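Local coordinates for uncharacterized protein YhfS (Escherichia coli, PDB 4J8L), which is of unknown function but carries covalently bound pyridoxal phosphate and probably belongs among the fold-type I pyridoxal-phosphate enzymes, at residues 4-9 and 142-147; 252-257 and 271-276; 291-296 and 356-361; 317-322 and 336-341. One frame throughout, in Å; residues are numbered along the deposited sequence.

Contact 1 (4-9 and 142-147); sequences FPLQSL and HTRQQP. With ACY (acetic acid), chain E.
A bend at the second torsion of Arg144 (chi2 -54°) brings its NE to the carbonyl of Phe4, while Leu6, with CG opposite the carbonyl carbon (chi1 -58°), sends its methyls towards the same arginine and His142. Arg144 NE donates to Phe4 O at 2.8 Å and 160°, the oxygen lying at the edge of the guanidinium; NH2 adds a weak bond to that oxygen at 3.4 Å. Above one guanidinium face sits Leu6 CD2, which also touches the His142 backbone, whereas Leu6 CD1 rests 3.6 Å from His142 CD2; the branched leucine thus fills the angle between arginine and imidazole. Water extends the polar grip: one molecule links Phe4 N to Pro147 O, and another links Pro5 O to Arg144 NH2. Tyr151 O takes up NH1, so the long arginine serves both loops. A methionine in place of Arg144 would probably leave Phe4 O without its donors and let the N-terminal loop drift. The imidazole of His142 is turned to Asp171 through ND1. Segment 4-9 leads into helix 11-28, segment 142-147 joins strand 137-141 of the large mixed sheet to helix 153-162, and Asn275, ending strand 268-275, packs against both.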
loop_
_atom_site.group_PDB
_atom_site.type_symbol
_atom_site.label_atom_id
_atom_site.label_comp_id
_atom_site.label_asym_id
_atom_site.label_seq_id
_atom_site.Cartn_x
_atom_site.Cartn_y
_atom_site.Cartn_z
ATOM N N PHE A 4 -15.486 -3.414 -4.289
ATOM C CA PHE A 4 -15.044 -2.526 -5.356
ATOM C C PHE A 4 -13.532 -2.434 -5.333
ATOM O O PHE A 4 -12.971 -1.411 -4.935
ATOM C CB PHE A 4 -15.652 -1.136 -5.174
ATOM C CG PHE A 4 -17.149 -1.138 -5.111
ATOM C CD1 PHE A 4 -17.900 -1.025 -6.268
ATOM C CD2 PHE A 4 -17.809 -1.268 -3.897
ATOM C CE1 PHE A 4 -19.282 -1.026 -6.215
ATOM C CE2 PHE A 4 -19.197 -1.267 -3.837
ATOM C CZ PHE A 4 -19.931 -1.149 -4.997
ATOM N N PRO A 5 -12.860 -3.512 -5.760
ATOM C CA PRO A 5 -11.396 -3.527 -5.713
ATOM C C PRO A 5 -10.764 -2.500 -6.646
ATOM O O PRO A 5 -11.388 -2.059 -7.616
ATOM C CB PRO A 5 -11.035 -4.951 -6.155
ATOM C CG PRO A 5 -12.243 -5.481 -6.842
ATOM C CD PRO A 5 -13.424 -4.789 -6.235
ATOM N N LEU A 6 -9.533 -2.114 -6.333
ATOM C CA LEU A 6 -8.774 -1.212 -7.187
ATOM C C LEU A 6 -8.516 -1.891 -8.520
ATOM O O LEU A 6 -8.501 -3.120 -8.607
ATOM C CB LEU A 6 -7.446 -0.850 -6.521
ATOM C CG LEU A 6 -7.588 -0.197 -5.145
ATOM C CD1 LEU A 6 -6.202 0.169 -4.609
ATOM C CD2 LEU A 6 -8.479 1.029 -5.227
ATOM N N GLN A 7 -8.308 -1.084 -9.556
ATOM C CA GLN A 7 -8.106 -1.589 -10.909
ATOM C C GLN A 7 -6.642 -1.967 -11.148
ATOM O O GLN A 7 -5.767 -1.096 -11.156
ATOM C CB GLN A 7 -8.547 -0.519 -11.917
ATOM C CG GLN A 7 -8.361 -0.911 -13.377
ATOM C CD GLN A 7 -9.271 -2.044 -13.805
ATOM O OE1 GLN A 7 -8.808 -3.067 -14.315
ATOM N NE2 GLN A 7 -10.573 -1.866 -13.613
ATOM N N SER A 8 -6.382 -3.260 -11.355
ATOM C CA SER A 8 -5.020 -3.753 -11.548
ATOM C C SER A 8 -4.452 -3.349 -12.906
ATOM O O SER A 8 -5.183 -3.228 -13.889
ATOM C CB SER A 8 -4.990 -5.283 -11.455
ATOM O OG SER A 8 -5.495 -5.751 -10.216
ATOM N N LEU A 9 -3.140 -3.161 -12.956
ATOM C CA LEU A 9 -2.464 -2.949 -14.228
ATOM C C LEU A 9 -2.393 -4.248 -15.014
ATOM O O LEU A 9 -2.211 -5.331 -14.440
ATOM C CB LEU A 9 -1.044 -2.410 -14.013
ATOM C CG LEU A 9 -0.945 -1.077 -13.259
ATOM C CD1 LEU A 9 0.513 -0.667 -13.090
ATOM C CD2 LEU A 9 -1.729 0.016 -13.976
ATOM N N HIS A 142 -5.798 4.796 0.121
ATOM C CA HIS A 142 -5.964 4.340 -1.252
ATOM C C HIS A 142 -6.683 2.981 -1.307
ATOM O O HIS A 142 -7.706 2.832 -1.982
ATOM C CB HIS A 142 -4.596 4.281 -1.951
ATOM C CG HIS A 142 -4.682 4.235 -3.447
ATOM N ND1 HIS A 142 -3.695 4.742 -4.267
ATOM C CD2 HIS A 142 -5.637 3.736 -4.271
ATOM C CE1 HIS A 142 -4.042 4.569 -5.531
ATOM N NE2 HIS A 142 -5.214 3.958 -5.560
ATOM N N THR A 143 -6.153 1.990 -0.596
ATOM C CA THR A 143 -6.817 0.691 -0.540
ATOM C C THR A 143 -8.128 0.789 0.237
ATOM O O THR A 143 -8.358 1.750 0.968
ATOM C CB THR A 143 -5.941 -0.393 0.105
ATOM O OG1 THR A 143 -5.505 0.041 1.400
ATOM C CG2 THR A 143 -4.737 -0.692 -0.780
ATOM N N ARG A 144 -8.965 -0.225 0.072
ATOM C CA ARG A 144 -10.284 -0.255 0.697
ATOM C C ARG A 144 -10.249 -0.622 2.180
ATOM O O ARG A 144 -9.678 -1.642 2.573
ATOM C CB ARG A 144 -11.189 -1.237 -0.049
ATOM C CG ARG A 144 -11.339 -0.958 -1.543
ATOM C CD ARG A 144 -11.799 0.470 -1.799
ATOM N NE ARG A 144 -12.172 0.695 -3.197
ATOM C CZ ARG A 144 -12.440 1.887 -3.723
ATOM N NH1 ARG A 144 -12.353 2.982 -2.977
ATOM N NH2 ARG A 144 -12.789 1.988 -4.997
ATOM N N GLN A 145 -10.914 0.190 2.998
ATOM C CA GLN A 145 -10.957 -0.030 4.440
ATOM C C GLN A 145 -12.124 -0.914 4.855
ATOM O O GLN A 145 -12.130 -1.481 5.950
ATOM C CB GLN A 145 -11.069 1.312 5.157
ATOM C CG GLN A 145 -9.845 2.194 4.959
ATOM C CD GLN A 145 -10.156 3.647 5.227
ATOM O OE1 GLN A 145 -10.466 4.398 4.303
ATOM N NE2 GLN A 145 -10.092 4.050 6.498
ATOM N N GLN A 146 -13.116 -1.019 3.979
ATOM C CA GLN A 146 -14.283 -1.844 4.236
ATOM C C GLN A 146 -14.889 -2.187 2.882
ATOM O O GLN A 146 -14.685 -1.445 1.916
ATOM C CB GLN A 146 -15.272 -1.089 5.123
ATOM C CG GLN A 146 -15.747 0.213 4.540
ATOM C CD GLN A 146 -16.476 1.066 5.551
ATOM O OE1 GLN A 146 -16.671 0.660 6.697
ATOM N NE2 GLN A 146 -16.881 2.260 5.133
ATOM N N PRO A 147 -15.600 -3.323 2.794
ATOM C CA PRO A 147 -16.073 -3.857 1.508
ATOM C C PRO A 147 -16.902 -2.872 0.694
ATOM O O PRO A 147 -16.823 -2.870 -0.535
ATOM C CB PRO A 147 -16.952 -5.040 1.924
ATOM C CG PRO A 147 -16.428 -5.456 3.237
ATOM C CD PRO A 147 -15.961 -4.208 3.918
HETATM C C ACY E . -4.032 -4.634 -7.323
HETATM O O ACY E . -3.657 -4.775 -6.138
HETATM O OXT ACY E . -3.914 -5.528 -8.202
HETATM C CH3 ACY E . -4.645 -3.317 -7.709
HETATM O O HOH W 1 -14.493 -2.236 -1.797
HETATM O O HOH W 2 -12.483 0.529 -7.374
#

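Contact 2 (252-257 and 271-276); sequences VSERLL and AVIANA
Helix 252-257 runs nearly antiparallel to strand 271-275, at 155° between their directions and with their axes 8.9 Å apart, so that side chains fill the space between. Leu257 and Ile273 carry the contact between them. With CG of Leu257 anti to the backbone nitrogen (chi1 179°) the fork is held over the strand, and its two methyls take different partners: CD1 reaches the backbone at Ala271 O, 3.4 Å away, and CD2 meets Ile273 CG1 at 3.8 Å. Ala271 is small enough for the leucine to come down onto the strand itself, with its CB 3.9 Å from Leu257 CD1. Ile273, beta-branched as suits a strand, reaches across to the helix; its CD1 lies 3.7 Å from Ser253 O and also touches Leu257 CD2. Ser253 stands one turn before Leu257, and its slight side chain lets this methyl approach the helix backbone. At the margin the bent chain of Glu254 swings round, crossing Ile273 at about a right angle, so that OE1 lies 3.9 Å from Ile273 CD1. Here helix 229-261 packs on an outermost strand of a four-stranded antiparallel sheet, giving the two-layer alpha/beta build expected of the small C-terminal domain in fold-type I pyridoxal-phosphate enzymes.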
loop_
_atom_site.group_PDB
_atom_site.type_symbol
_atom_site.label_atom_id
_atom_site.label_comp_id
_atom_site.label_asym_id
_atom_site.label_seq_id
_atom_site.Cartn_x
_atom_site.Cartn_y
_atom_site.Cartn_z
ATOM N N VAL A 252 -3.105 -14.165 -11.910
ATOM C CA VAL A 252 -3.308 -15.384 -11.116
ATOM C C VAL A 252 -4.591 -15.285 -10.288
ATOM O O VAL A 252 -5.410 -16.207 -10.274
ATOM C CB VAL A 252 -2.098 -15.652 -10.198
ATOM C CG1 VAL A 252 -2.411 -16.705 -9.152
ATOM C CG2 VAL A 252 -0.893 -16.078 -11.033
ATOM N N SER A 253 -4.782 -14.153 -9.618
ATOM C CA SER A 253 -5.977 -13.968 -8.804
ATOM C C SER A 253 -7.262 -14.021 -9.629
ATOM O O SER A 253 -8.245 -14.629 -9.206
ATOM C CB SER A 253 -5.900 -12.679 -7.994
ATOM O OG SER A 253 -4.934 -12.814 -6.969
ATOM N N GLU A 254 -7.255 -13.407 -10.810
ATOM C CA GLU A 254 -8.429 -13.464 -11.673
ATOM C C GLU A 254 -8.685 -14.890 -12.165
ATOM O O GLU A 254 -9.832 -15.344 -12.194
ATOM C CB GLU A 254 -8.296 -12.507 -12.861
ATOM C CG GLU A 254 -8.282 -11.019 -12.485
ATOM C CD GLU A 254 -9.671 -10.435 -12.224
ATOM O OE1 GLU A 254 -10.670 -11.191 -12.215
ATOM O OE2 GLU A 254 -9.759 -9.203 -12.027
ATOM N N ARG A 255 -7.631 -15.603 -12.548
ATOM C CA ARG A 255 -7.834 -16.968 -13.048
ATOM C C ARG A 255 -8.302 -17.912 -11.935
ATOM O O ARG A 255 -9.162 -18.772 -12.159
ATOM C CB ARG A 255 -6.589 -17.501 -13.765
ATOM C CG ARG A 255 -6.324 -16.786 -15.099
ATOM C CD ARG A 255 -5.222 -17.448 -15.922
ATOM N NE ARG A 255 -3.979 -17.590 -15.167
ATOM C CZ ARG A 255 -3.059 -16.635 -15.036
ATOM N NH1 ARG A 255 -3.217 -15.458 -15.627
ATOM N NH2 ARG A 255 -1.972 -16.864 -14.309
ATOM N N LEU A 256 -7.743 -17.728 -10.745
ATOM C CA LEU A 256 -8.137 -18.485 -9.568
ATOM C C LEU A 256 -9.603 -18.229 -9.244
ATOM O O LEU A 256 -10.358 -19.166 -8.984
ATOM C CB LEU A 256 -7.263 -18.088 -8.383
ATOM C CG LEU A 256 -7.544 -18.734 -7.033
ATOM C CD1 LEU A 256 -7.408 -20.239 -7.140
ATOM C CD2 LEU A 256 -6.575 -18.171 -6.009
ATOM N N LEU A 257 -10.005 -16.956 -9.247
ATOM C CA LEU A 257 -11.401 -16.606 -8.974
ATOM C C LEU A 257 -12.355 -17.289 -9.947
ATOM O O LEU A 257 -13.371 -17.855 -9.539
ATOM C CB LEU A 257 -11.612 -15.090 -9.022
ATOM C CG LEU A 257 -13.042 -14.610 -8.771
ATOM C CD1 LEU A 257 -13.504 -14.924 -7.346
ATOM C CD2 LEU A 257 -13.184 -13.113 -9.056
ATOM N N ALA A 271 -16.545 -17.132 -3.474
ATOM C CA ALA A 271 -15.219 -16.556 -3.606
ATOM C C ALA A 271 -15.341 -15.190 -4.251
ATOM O O ALA A 271 -16.141 -15.005 -5.164
ATOM C CB ALA A 271 -14.318 -17.460 -4.446
ATOM N N VAL A 272 -14.557 -14.235 -3.769
ATOM C CA VAL A 272 -14.572 -12.895 -4.332
ATOM C C VAL A 272 -13.161 -12.328 -4.259
ATOM O O VAL A 272 -12.363 -12.735 -3.410
ATOM C CB VAL A 272 -15.581 -11.981 -3.573
ATOM C CG1 VAL A 272 -15.120 -11.735 -2.151
ATOM C CG2 VAL A 272 -15.783 -10.657 -4.302
ATOM N N ILE A 273 -12.832 -11.433 -5.185
ATOM C CA ILE A 273 -11.632 -10.626 -5.052
ATOM C C ILE A 273 -12.001 -9.339 -4.334
ATOM O O ILE A 273 -13.000 -8.696 -4.665
ATOM C CB ILE A 273 -11.027 -10.307 -6.422
ATOM C CG1 ILE A 273 -10.387 -11.570 -6.996
ATOM C CG2 ILE A 273 -9.984 -9.203 -6.308
ATOM C CD1 ILE A 273 -9.847 -11.401 -8.395
ATOM N N ALA A 274 -11.203 -8.978 -3.336
ATOM C CA ALA A 274 -11.449 -7.770 -2.574
ATOM C C ALA A 274 -10.136 -7.110 -2.191
ATOM O O ALA A 274 -9.120 -7.780 -2.041
ATOM C CB ALA A 274 -12.240 -8.099 -1.327
ATOM N N ASN A 275 -10.168 -5.796 -2.016
ATOM C CA ASN A 275 -9.057 -5.114 -1.375
ATOM C C ASN A 275 -9.233 -5.211 0.132
ATOM O O ASN A 275 -10.016 -4.466 0.733
ATOM C CB ASN A 275 -8.971 -3.666 -1.829
ATOM C CG ASN A 275 -8.071 -3.504 -3.031
ATOM O OD1 ASN A 275 -8.516 -3.633 -4.173
ATOM N ND2 ASN A 275 -6.790 -3.237 -2.780
ATOM N N ALA A 276 -8.529 -6.166 0.731
ATOM C CA ALA A 276 -8.694 -6.463 2.148
ATOM C C ALA A 276 -7.362 -6.671 2.879
ATOM O O ALA A 276 -7.088 -7.766 3.351
ATOM C CB ALA A 276 -9.581 -7.702 2.307
#

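Contact 3 (291-296 and 356-361)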
loop_
_atom_site.group_PDB
_atom_site.type_symbol
_atom_site.label_atom_id
_atom_site.label_comp_id
_atom_site.label_asym_id
_atom_site.label_seq_id
_atom_site.Cartn_x
_atom_site.Cartn_y
_atom_site.Cartn_z
ATOM N N ALA A 291 -10.317 -22.684 9.948
ATOM C CA ALA A 291 -9.129 -22.815 10.785
ATOM C C ALA A 291 -8.365 -24.101 10.459
ATOM O O ALA A 291 -7.132 -24.086 10.348
ATOM C CB ALA A 291 -9.495 -22.764 12.246
ATOM N N ARG A 292 -9.098 -25.199 10.289
ATOM C CA ARG A 292 -8.469 -26.465 9.903
ATOM C C ARG A 292 -7.802 -26.382 8.530
ATOM O O ARG A 292 -6.711 -26.915 8.343
ATOM C CB ARG A 292 -9.474 -27.614 9.943
ATOM C CG ARG A 292 -9.815 -28.050 11.354
ATOM C CD ARG A 292 -11.031 -28.945 11.358
ATOM N NE ARG A 292 -12.275 -28.182 11.312
ATOM C CZ ARG A 292 -13.469 -28.730 11.124
ATOM N NH1 ARG A 292 -13.566 -30.043 10.942
ATOM N NH2 ARG A 292 -14.560 -27.973 11.106
ATOM N N VAL A 293 -8.438 -25.704 7.576
ATOM C CA VAL A 293 -7.851 -25.561 6.248
ATOM C C VAL A 293 -6.557 -24.760 6.328
ATOM O O VAL A 293 -5.564 -25.102 5.683
ATOM C CB VAL A 293 -8.832 -24.905 5.244
ATOM C CG1 VAL A 293 -8.099 -24.466 3.979
ATOM C CG2 VAL A 293 -9.981 -25.876 4.914
ATOM N N LEU A 294 -6.558 -23.714 7.146
ATOM C CA LEU A 294 -5.361 -22.886 7.291
ATOM C C LEU A 294 -4.208 -23.696 7.872
ATOM O O LEU A 294 -3.062 -23.552 7.433
ATOM C CB LEU A 294 -5.641 -21.653 8.154
ATOM C CG LEU A 294 -6.565 -20.609 7.520
ATOM C CD1 LEU A 294 -6.790 -19.434 8.469
ATOM C CD2 LEU A 294 -6.019 -20.132 6.177
ATOM N N GLU A 295 -4.515 -24.548 8.846
ATOM C CA GLU A 295 -3.499 -25.409 9.455
ATOM C C GLU A 295 -2.918 -26.381 8.433
ATOM O O GLU A 295 -1.691 -26.539 8.324
ATOM C CB GLU A 295 -4.074 -26.177 10.654
ATOM C CG GLU A 295 -3.056 -27.086 11.328
ATOM C CD GLU A 295 -3.628 -27.844 12.512
ATOM O OE1 GLU A 295 -3.010 -28.852 12.923
ATOM O OE2 GLU A 295 -4.690 -27.430 13.031
ATOM N N GLU A 296 -3.791 -27.032 7.673
ATOM C CA GLU A 296 -3.332 -27.988 6.667
ATOM C C GLU A 296 -2.596 -27.296 5.517
ATOM O O GLU A 296 -1.663 -27.863 4.944
ATOM C CB GLU A 296 -4.496 -28.813 6.122
ATOM C CG GLU A 296 -5.155 -29.724 7.166
ATOM C CD GLU A 296 -4.178 -30.705 7.799
ATOM O OE1 GLU A 296 -3.217 -31.128 7.117
ATOM O OE2 GLU A 296 -4.371 -31.057 8.983
ATOM N N GLU A 356 -5.956 -30.252 -1.397
ATOM C CA GLU A 356 -5.245 -31.198 -0.546
ATOM C C GLU A 356 -5.513 -30.929 0.936
ATOM O O GLU A 356 -5.658 -31.865 1.729
ATOM C CB GLU A 356 -3.747 -31.162 -0.838
ATOM C CG GLU A 356 -3.359 -31.727 -2.200
ATOM C CD GLU A 356 -1.866 -31.646 -2.441
ATOM O OE1 GLU A 356 -1.151 -31.139 -1.555
ATOM O OE2 GLU A 356 -1.406 -32.100 -3.506
ATOM N N SER A 357 -5.583 -29.649 1.299
ATOM C CA SER A 357 -5.847 -29.257 2.678
ATOM C C SER A 357 -7.247 -29.682 3.108
ATOM O O SER A 357 -7.427 -30.261 4.185
ATOM C CB SER A 357 -5.661 -27.751 2.852
ATOM O OG SER A 357 -4.327 -27.387 2.532
ATOM N N ILE A 358 -8.236 -29.402 2.262
ATOM C CA ILE A 358 -9.617 -29.816 2.531
ATOM C C ILE A 358 -9.752 -31.336 2.660
ATOM O O ILE A 358 -10.489 -31.850 3.522
ATOM C CB ILE A 358 -10.575 -29.286 1.439
ATOM C CG1 ILE A 358 -10.673 -27.765 1.533
ATOM C CG2 ILE A 358 -11.962 -29.930 1.558
ATOM C CD1 ILE A 358 -11.264 -27.110 0.306
ATOM N N ALA A 359 -9.030 -32.064 1.816
ATOM C CA ALA A 359 -9.095 -33.518 1.838
ATOM C C ALA A 359 -8.475 -34.096 3.110
ATOM O O ALA A 359 -8.748 -35.235 3.479
ATOM C CB ALA A 359 -8.414 -34.102 0.600
ATOM N N SER A 360 -7.657 -33.296 3.784
ATOM C CA SER A 360 -6.833 -33.786 4.883
ATOM C C SER A 360 -7.346 -33.395 6.266
ATOM O O SER A 360 -6.808 -33.846 7.277
ATOM C CB SER A 360 -5.396 -33.293 4.714
ATOM O OG SER A 360 -4.563 -33.775 5.752
ATOM N N ILE A 361 -8.377 -32.560 6.314
ATOM C CA ILE A 361 -8.918 -32.114 7.600
ATOM C C ILE A 361 -9.598 -33.263 8.341
ATOM O O ILE A 361 -9.716 -33.234 9.568
ATOM C CB ILE A 361 -9.920 -30.948 7.447
ATOM C CG1 ILE A 361 -11.154 -31.395 6.665
ATOM C CG2 ILE A 361 -9.262 -29.752 6.775
ATOM C CD1 ILE A 361 -12.170 -30.293 6.469
ATOM O OXT ILE A 361 -10.034 -34.245 7.734
#
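Glu296 and Ser357 mark the close part of this crossing, where the helix backbones come within 4.9 Å between CA atoms. Glu296 CB touches Ser357 CB at 3.6 Å, and the serine is small enough to allow it; its hydroxyl lies against the Glu296 backbone but bonds to Ile353 O in its own helix. Next to it Val293 and Ile358 lie side by side, Val293 CG2 against Ile358 CG1 at 3.9 Å, two branched apolar residues that also lean on Phe285 of strand 279-285. The helices cross at 118°, with axes 8.4 Å apart, and both pack on the antiparallel sheet of the C-terminal domain, the helical layer of a two-layer alpha/beta fold; helix 347-360 is the last in the chain. Away from this core the contact thins. The Glu296 chain bends at its second torsion (chi2 -58°) and carries the carboxylate out to Ser360, whose OG gives OE1 only a weak bond of 3.3 Å; the same oxygen has a stronger mate in the salt bridge to Arg300. Beyond it the exposed C-terminal Ile361 lays CG2 against Arg292 CB at 3.8 Å and more distantly against Glu296 CG. Only the aliphatic root of Arg292 takes part, since its guanidinium bends away to Pro288 O, as suits a long, charged residue at the solvent edge.

Contact 4 (317-322 and 336-341); sequences PLFYRL and CAIRIN. With NI (nickel (II) ion), chain B.
Backbone hydrogen bonds pair Leu318 with Asn341 and Tyr320 with Arg339, two antiparallel hydrogen-bonded pairs flanking the non-hydrogen-bonded pair Phe319 and Ile340. The side-chain polar bonds belong to Arg339: NE, at 2.9 Å and on a lone pair, and NH2, at 3.0 Å, grip Arg321 O side-on in the guanidinium plane, while NH1 goes to Ala276 O. A leucine in place of Arg339 would probably leave Arg321 O without these donors and the chain beyond Tyr320 less fixed. Nonpolar contact fills the Phe319 face, where Ile340 CD1 makes a CH-pi contact 4.0 Å from the ring centroid and Ile338 CD1 reaches Phe319 CD2. Across the sheet, the Tyr320 ring runs alongside Arg339, planes 23° apart, Tyr320 CD2 3.5 Å from Arg339 NH2. Just before strand 337-341, Cys336 SG binds nickel at 2.2 Å with two waters. Chemically the ribbon is two-faced: Phe319, Ile338 and Ile340 turn to helices 290-299 and 347-360, whereas the other face mixes Leu318 with Tyr320, Asn341 and Arg339, which holds the backbone of Arg321.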
loop_
_atom_site.group_PDB
_atom_site.type_symbol
_atom_site.label_atom_id
_atom_site.label_comp_id
_atom_site.label_asym_id
_atom_site.label_seq_id
_atom_site.Cartn_x
_atom_site.Cartn_y
_atom_site.Cartn_z
ATOM N N PRO A 317 2.216 -18.690 -1.597
ATOM C CA PRO A 317 0.971 -17.955 -1.345
ATOM C C PRO A 317 0.691 -17.866 0.148
ATOM O O PRO A 317 1.013 -18.800 0.894
ATOM C CB PRO A 317 -0.085 -18.835 -2.028
ATOM C CG PRO A 317 0.481 -20.229 -1.925
ATOM C CD PRO A 317 1.972 -20.045 -2.124
ATOM N N LEU A 318 0.083 -16.759 0.574
ATOM C CA LEU A 318 -0.343 -16.594 1.958
ATOM C C LEU A 318 -1.792 -17.062 2.085
ATOM O O LEU A 318 -2.651 -16.576 1.356
ATOM C CB LEU A 318 -0.249 -15.125 2.358
ATOM C CG LEU A 318 -0.852 -14.658 3.688
ATOM C CD1 LEU A 318 -0.033 -15.150 4.873
ATOM C CD2 LEU A 318 -0.927 -13.134 3.675
ATOM N N PHE A 319 -2.036 -18.013 2.987
ATOM C CA PHE A 319 -3.397 -18.435 3.381
ATOM C C PHE A 319 -3.537 -17.961 4.825
ATOM O O PHE A 319 -2.800 -18.438 5.695
ATOM C CB PHE A 319 -3.534 -19.961 3.367
ATOM C CG PHE A 319 -3.727 -20.585 1.996
ATOM C CD1 PHE A 319 -2.918 -20.244 0.916
ATOM C CD2 PHE A 319 -4.681 -21.584 1.823
ATOM C CE1 PHE A 319 -3.090 -20.868 -0.322
ATOM C CE2 PHE A 319 -4.868 -22.208 0.599
ATOM C CZ PHE A 319 -4.066 -21.856 -0.481
ATOM N N TYR A 320 -4.460 -17.027 5.085
ATOM C CA TYR A 320 -4.459 -16.268 6.331
ATOM C C TYR A 320 -5.877 -16.058 6.846
ATOM O O TYR A 320 -6.842 -16.151 6.090
ATOM C CB TYR A 320 -3.805 -14.894 6.093
ATOM C CG TYR A 320 -3.296 -14.176 7.327
ATOM C CD1 TYR A 320 -2.645 -14.872 8.345
ATOM C CD2 TYR A 320 -3.441 -12.802 7.464
ATOM C CE1 TYR A 320 -2.169 -14.216 9.476
ATOM C CE2 TYR A 320 -2.974 -12.136 8.588
ATOM C CZ TYR A 320 -2.335 -12.849 9.591
ATOM O OH TYR A 320 -1.854 -12.196 10.708
ATOM N N ARG A 321 -5.989 -15.759 8.134
ATOM C CA ARG A 321 -7.266 -15.371 8.713
ATOM C C ARG A 321 -7.797 -14.062 8.114
ATOM O O ARG A 321 -7.081 -13.337 7.428
ATOM C CB ARG A 321 -7.129 -15.233 10.236
ATOM C CG ARG A 321 -6.078 -14.213 10.670
ATOM C CD ARG A 321 -5.827 -14.271 12.178
ATOM N NE ARG A 321 -5.176 -13.059 12.674
ATOM C CZ ARG A 321 -3.886 -12.966 12.994
ATOM N NH1 ARG A 321 -3.085 -14.017 12.875
ATOM N NH2 ARG A 321 -3.397 -11.814 13.437
ATOM N N LEU A 322 -9.064 -13.766 8.385
ATOM C CA LEU A 322 -9.670 -12.508 7.962
ATOM C C LEU A 322 -9.151 -11.342 8.803
ATOM O O LEU A 322 -8.608 -11.540 9.890
ATOM C CB LEU A 322 -11.195 -12.598 8.085
ATOM C CG LEU A 322 -11.829 -13.783 7.349
ATOM C CD1 LEU A 322 -13.323 -13.866 7.621
ATOM C CD2 LEU A 322 -11.558 -13.679 5.848
ATOM N N CYS A 336 -15.590 -19.669 8.757
ATOM C CA CYS A 336 -15.951 -20.158 7.429
ATOM C C CYS A 336 -15.085 -19.644 6.270
ATOM O O CYS A 336 -15.077 -20.240 5.195
ATOM C CB CYS A 336 -17.395 -19.776 7.129
ATOM S SG CYS A 336 -18.572 -20.316 8.406
ATOM N N ALA A 337 -14.389 -18.530 6.464
ATOM C CA ALA A 337 -13.707 -17.893 5.331
ATOM C C ALA A 337 -12.266 -17.516 5.631
ATOM O O ALA A 337 -11.895 -17.299 6.789
ATOM C CB ALA A 337 -14.490 -16.671 4.874
ATOM N N ILE A 338 -11.462 -17.433 4.573
ATOM C CA ILE A 338 -10.046 -17.121 4.697
ATOM C C ILE A 338 -9.640 -16.111 3.629
ATOM O O ILE A 338 -10.365 -15.912 2.652
ATOM C CB ILE A 338 -9.182 -18.386 4.535
ATOM C CG1 ILE A 338 -9.356 -18.981 3.135
ATOM C CG2 ILE A 338 -9.557 -19.412 5.616
ATOM C CD1 ILE A 338 -8.329 -20.063 2.791
ATOM N N ARG A 339 -8.487 -15.474 3.827
ATOM C CA ARG A 339 -7.872 -14.650 2.788
ATOM C C ARG A 339 -6.740 -15.416 2.116
ATOM O O ARG A 339 -5.981 -16.116 2.781
ATOM C CB ARG A 339 -7.300 -13.354 3.370
ATOM C CG ARG A 339 -8.345 -12.280 3.657
ATOM C CD ARG A 339 -7.696 -11.004 4.196
ATOM N NE ARG A 339 -7.152 -11.190 5.541
ATOM C CZ ARG A 339 -6.563 -10.237 6.256
ATOM N NH1 ARG A 339 -6.432 -9.007 5.761
ATOM N NH2 ARG A 339 -6.099 -10.508 7.468
ATOM N N ILE A 340 -6.629 -15.270 0.799
ATOM C CA ILE A 340 -5.495 -15.833 0.067
ATOM C C ILE A 340 -4.820 -14.766 -0.781
ATOM O O ILE A 340 -5.466 -14.149 -1.630
ATOM C CB ILE A 340 -5.913 -16.983 -0.866
ATOM C CG1 ILE A 340 -6.524 -18.131 -0.069
ATOM C CG2 ILE A 340 -4.685 -17.532 -1.621
ATOM C CD1 ILE A 340 -6.997 -19.270 -0.945
ATOM N N ASN A 341 -3.531 -14.543 -0.528
ATOM C CA ASN A 341 -2.720 -13.674 -1.380
ATOM C C ASN A 341 -1.748 -14.587 -2.109
ATOM O O ASN A 341 -0.824 -15.131 -1.496
ATOM C CB ASN A 341 -1.973 -12.651 -0.532
ATOM C CG ASN A 341 -1.250 -11.601 -1.373
ATOM O OD1 ASN A 341 -0.821 -11.874 -2.492
ATOM N ND2 ASN A 341 -1.114 -10.396 -0.825
HETATM NI NI NI B . -19.621 -21.957 7.313
HETATM O O HOH W 3 -20.602 -20.807 6.297
HETATM O O HOH W 4 -21.046 -22.110 8.802
#

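Along the chain, contact 1 comes first, closing a long loop from the N-terminal segment to the segment after strand 137-141, and so fastening the start of the chain to the large mixed sheet. Contact 2 follows in series, a short return from helix 229-261 to strand 268-275; Asn275 on that strand binds Leu6 N and links it to contact 1. Contact 3 then closes a wide loop between helices 290-299 and 347-360, and contact 4 is nested inside it, a tight strand pair whose Phe319 and Ile338 meet Leu294 of helix 290-299. Contacts 2 and 4 lie on one sheet and touch where the loop after strand 268-275 meets Arg339.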